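Local coordinates for membrane protein, putative (PDB 2QYB) that is a GAF domain cut from a larger putative membrane protein that may combine solute transport with phosphatase activity, though its own role is not established, at residues K34-V43 / F123-T132. Residues are numbered along the deposited sequence; the frame is centred on the assembly and turned at random.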
loop_
_atom_site.group_PDB
_atom_site.type_symbol
_atom_site.label_atom_id
_atom_site.label_comp_id
_atom_site.label_asym_id
_atom_site.label_seq_id
_atom_site.Cartn_x
_atom_site.Cartn_y
_atom_site.Cartn_z
ATOM N N LYS A 34 -1.994 8.980 -18.548
ATOM C CA LYS A 34 -2.680 10.158 -17.957
ATOM C C LYS A 34 -3.865 9.790 -17.075
ATOM O O LYS A 34 -4.930 10.390 -17.202
ATOM C CB LYS A 34 -3.145 11.121 -19.062
ATOM C CG LYS A 34 -2.006 11.607 -19.954
ATOM C CD LYS A 34 -2.518 12.465 -21.114
ATOM C CE LYS A 34 -1.363 12.756 -22.116
ATOM N NZ LYS A 34 -1.782 13.822 -23.083
ATOM N N LEU A 35 -3.658 8.802 -16.196
ATOM C CA LEU A 35 -4.592 8.424 -15.155
ATOM C C LEU A 35 -4.092 9.081 -13.876
ATOM O O LEU A 35 -2.875 9.231 -13.678
ATOM C CB LEU A 35 -4.596 6.916 -14.961
ATOM C CG LEU A 35 -5.257 6.136 -16.077
ATOM C CD1 LEU A 35 -4.954 4.667 -15.890
ATOM C CD2 LEU A 35 -6.777 6.427 -16.139
ATOM N N ASP A 36 -5.015 9.457 -13.010
ATOM C CA ASP A 36 -4.660 10.103 -11.768
ATOM C C ASP A 36 -5.038 9.245 -10.584
ATOM O O ASP A 36 -4.567 9.495 -9.485
ATOM C CB ASP A 36 -5.382 11.441 -11.655
ATOM C CG ASP A 36 -4.928 12.410 -12.689
ATOM O OD1 ASP A 36 -3.818 12.951 -12.524
ATOM O OD2 ASP A 36 -5.659 12.626 -13.679
ATOM N N LEU A 37 -5.888 8.244 -10.785
ATOM C CA LEU A 37 -6.238 7.337 -9.683
ATOM C C LEU A 37 -6.608 6.001 -10.280
ATOM O O LEU A 37 -7.147 5.967 -11.373
ATOM C CB LEU A 37 -7.387 7.906 -8.842
ATOM C CG LEU A 37 -7.902 7.066 -7.656
ATOM C CD1 LEU A 37 -6.894 6.864 -6.507
ATOM C CD2 LEU A 37 -9.175 7.748 -7.118
ATOM N N ALA A 38 -6.256 4.930 -9.558
ATOM C CA ALA A 38 -6.536 3.562 -9.937
ATOM C C ALA A 38 -6.837 2.806 -8.654
ATOM O O ALA A 38 -6.141 2.967 -7.675
ATOM C CB ALA A 38 -5.318 2.907 -10.692
ATOM N N VAL A 39 -7.848 1.953 -8.678
ATOM C CA VAL A 39 -8.242 1.193 -7.504
ATOM C C VAL A 39 -8.467 -0.261 -7.953
ATOM O O VAL A 39 -9.022 -0.491 -9.009
ATOM C CB VAL A 39 -9.540 1.798 -6.792
ATOM C CG1 VAL A 39 -9.814 1.131 -5.485
ATOM C CG2 VAL A 39 -9.426 3.299 -6.564
ATOM N N ILE A 40 -7.972 -1.223 -7.180
ATOM C CA ILE A 40 -8.393 -2.636 -7.298
ATOM C C ILE A 40 -9.321 -2.962 -6.091
ATOM O O ILE A 40 -8.968 -2.697 -4.950
ATOM C CB ILE A 40 -7.185 -3.595 -7.301
ATOM C CG1 ILE A 40 -6.384 -3.449 -8.591
ATOM C CG2 ILE A 40 -7.619 -5.051 -7.102
ATOM C CD1 ILE A 40 -4.928 -3.881 -8.452
ATOM N N ARG A 41 -10.495 -3.512 -6.371
ATOM C CA ARG A 41 -11.342 -4.102 -5.361
ATOM C C ARG A 41 -11.451 -5.609 -5.611
ATOM O O ARG A 41 -11.503 -6.046 -6.768
ATOM C CB ARG A 41 -12.744 -3.498 -5.387
ATOM C CG ARG A 41 -12.752 -2.033 -5.112
ATOM C CD ARG A 41 -14.174 -1.534 -5.101
ATOM N NE ARG A 41 -14.263 -0.171 -4.580
ATOM C CZ ARG A 41 -13.910 0.927 -5.257
ATOM N NH1 ARG A 41 -13.405 0.859 -6.487
ATOM N NH2 ARG A 41 -14.033 2.114 -4.695
ATOM N N LEU A 42 -11.510 -6.374 -4.513
ATOM C CA LEU A 42 -11.727 -7.813 -4.565
ATOM C C LEU A 42 -12.913 -8.175 -3.696
ATOM O O LEU A 42 -13.150 -7.565 -2.665
ATOM C CB LEU A 42 -10.469 -8.578 -4.117
ATOM C CG LEU A 42 -9.194 -8.309 -4.936
ATOM C CD1 LEU A 42 -7.889 -9.039 -4.416
ATOM C CD2 LEU A 42 -9.437 -8.591 -6.410
ATOM N N VAL A 43 -13.673 -9.168 -4.127
ATOM C CA VAL A 43 -14.773 -9.618 -3.336
ATOM C C VAL A 43 -14.235 -10.290 -2.086
ATOM O O VAL A 43 -13.271 -11.042 -2.160
ATOM C CB VAL A 43 -15.724 -10.570 -4.103
ATOM C CG1 VAL A 43 -16.918 -10.865 -3.230
ATOM C CG2 VAL A 43 -16.219 -9.926 -5.376
ATOM N N PHE A 123 -13.933 -11.748 -9.923
ATOM C CA PHE A 123 -13.746 -11.692 -8.487
ATOM C C PHE A 123 -13.261 -10.339 -7.951
ATOM O O PHE A 123 -12.946 -10.219 -6.758
ATOM C CB PHE A 123 -12.867 -12.847 -7.996
ATOM C CG PHE A 123 -11.526 -12.951 -8.661
ATOM C CD1 PHE A 123 -11.258 -13.998 -9.538
ATOM C CD2 PHE A 123 -10.519 -12.076 -8.361
ATOM C CE1 PHE A 123 -10.019 -14.133 -10.130
ATOM C CE2 PHE A 123 -9.276 -12.216 -8.952
ATOM C CZ PHE A 123 -9.036 -13.232 -9.833
ATOM N N GLY A 124 -13.269 -9.343 -8.843
ATOM C CA GLY A 124 -12.945 -7.968 -8.534
ATOM C C GLY A 124 -13.159 -6.998 -9.689
ATOM O O GLY A 124 -13.573 -7.388 -10.777
ATOM N N ILE A 125 -12.892 -5.717 -9.409
ATOM C CA ILE A 125 -12.928 -4.623 -10.378
ATOM C C ILE A 125 -11.629 -3.776 -10.341
ATOM O O ILE A 125 -11.141 -3.426 -9.309
ATOM C CB ILE A 125 -14.143 -3.710 -10.125
ATOM C CG1 ILE A 125 -15.450 -4.493 -10.386
ATOM C CG2 ILE A 125 -14.127 -2.511 -11.036
ATOM C CD1 ILE A 125 -15.686 -4.946 -11.877
ATOM N N LEU A 126 -11.088 -3.487 -11.499
ATOM C CA LEU A 126 -10.065 -2.514 -11.657
ATOM C C LEU A 126 -10.762 -1.241 -12.122
ATOM O O LEU A 126 -11.338 -1.247 -13.184
ATOM C CB LEU A 126 -9.034 -2.996 -12.709
ATOM C CG LEU A 126 -8.060 -1.945 -13.229
ATOM C CD1 LEU A 126 -7.219 -1.386 -12.038
ATOM C CD2 LEU A 126 -7.180 -2.438 -14.460
ATOM N N SER A 127 -10.722 -0.181 -11.308
ATOM C CA SER A 127 -11.363 1.112 -11.603
ATOM C C SER A 127 -10.280 2.135 -11.842
ATOM O O SER A 127 -9.347 2.215 -11.059
ATOM C CB SER A 127 -12.222 1.601 -10.418
ATOM O OG SER A 127 -13.079 0.567 -9.903
ATOM N N VAL A 128 -10.403 2.946 -12.884
ATOM C CA VAL A 128 -9.382 3.967 -13.183
ATOM C C VAL A 128 -9.985 5.311 -13.574
ATOM O O VAL A 128 -10.997 5.388 -14.247
ATOM C CB VAL A 128 -8.440 3.486 -14.314
ATOM C CG1 VAL A 128 -7.783 2.171 -13.916
ATOM C CG2 VAL A 128 -9.204 3.272 -15.624
ATOM N N PHE A 129 -9.306 6.378 -13.199
ATOM C CA PHE A 129 -9.861 7.728 -13.299
ATOM C C PHE A 129 -8.791 8.691 -13.768
ATOM O O PHE A 129 -7.693 8.653 -13.292
ATOM C CB PHE A 129 -10.335 8.176 -11.920
ATOM C CG PHE A 129 -11.272 7.220 -11.266
ATOM C CD1 PHE A 129 -12.686 7.429 -11.350
ATOM C CD2 PHE A 129 -10.776 6.118 -10.545
ATOM C CE1 PHE A 129 -13.557 6.567 -10.745
ATOM C CE2 PHE A 129 -11.641 5.256 -9.950
ATOM C CZ PHE A 129 -13.042 5.463 -10.045
ATOM N N SER A 130 -9.118 9.538 -14.712
ATOM C CA SER A 130 -8.275 10.674 -15.060
ATOM C C SER A 130 -8.967 11.992 -14.627
ATOM O O SER A 130 -10.096 12.229 -14.972
ATOM C CB SER A 130 -8.021 10.691 -16.566
ATOM O OG SER A 130 -7.348 11.870 -16.966
ATOM N N ARG A 131 -8.260 12.802 -13.840
ATOM C CA ARG A 131 -8.585 14.218 -13.642
ATOM C C ARG A 131 -7.902 15.114 -14.699
ATOM O O ARG A 131 -7.894 16.353 -14.572
ATOM C CB ARG A 131 -8.183 14.658 -12.223
ATOM C CG ARG A 131 -9.038 13.985 -11.171
ATOM C CD ARG A 131 -8.742 14.450 -9.782
ATOM N NE ARG A 131 -7.469 13.894 -9.350
ATOM C CZ ARG A 131 -7.316 12.807 -8.591
ATOM N NH1 ARG A 131 -8.379 12.138 -8.127
ATOM N NH2 ARG A 131 -6.071 12.410 -8.268
ATOM N N THR A 132 -7.361 14.485 -15.745
ATOM C CA THR A 132 -6.379 15.141 -16.647
ATOM C C THR A 132 -6.975 15.292 -18.065
ATOM O O THR A 132 -6.871 16.362 -18.648
ATOM C CB THR A 132 -4.983 14.348 -16.701
ATOM O OG1 THR A 132 -4.491 14.060 -15.372
ATOM C CG2 THR A 132 -3.898 15.122 -17.509
HETATM O O HOH W 1 -12.626 -1.233 -8.241
#
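Central strands of the antiparallel GAF-domain sheet, 37-43 and 124-130 pair from Leu37-Phe129 to Leu42-Gly124 and end in a classic beta bulge, where Asp36 and Leu37 stand opposite the single residue Phe129. Phe129 O accepts from two successive amides there, Asp36 N at 2.8 Å and Leu37 N at 3.1 Å. Strands 49-56 and 109-115 flank the pair. Leu35, Ala38 and Ile40 pack on helix 10-32; Leu35 CD2 reaches Val128 CB at 3.8 Å, and Ile40 CG1 meets Leu126 CD1. On the other face the Leu37 side chain runs alongside the Phe129 ring, Leu37 O sitting in plane at the ring edge. Arg41 also projects there, its NH2 bonded to the carbonyls of Ala63 and Lys65, while a water takes a bond from its NH1, donates to Ile125 O at 2.9 Å and also bonds Ser127 OG.

Beyond the bulge Asp36 ties down the outgoing chain. With CG anti to the carbonyl carbon (chi1 -66°), its carboxylate reaches the 130-132 turn, where OD2 accepts from Thr132 OG1 through the syn lone pair and, from the anti side and tilted 27° out of the carboxylate plane, from Arg131 N at 2.6 Å, a bent bond. Arg131 bends at chi3, lays one guanidinium face over Asp36 CB and gives an NH2 bond to Lys57 O. Replacing Asp36 by alanine removes that acceptor, and Arg131 N and the Thr132 hydroxyl would probably lose their common partner, leaving the turn less firmly fixed. Ser130 OG closes that ST turn, accepting from Thr132 N at 2.9 Å while donating to Lys34 O at 2.8 Å, almost straight in line with the carbonyl.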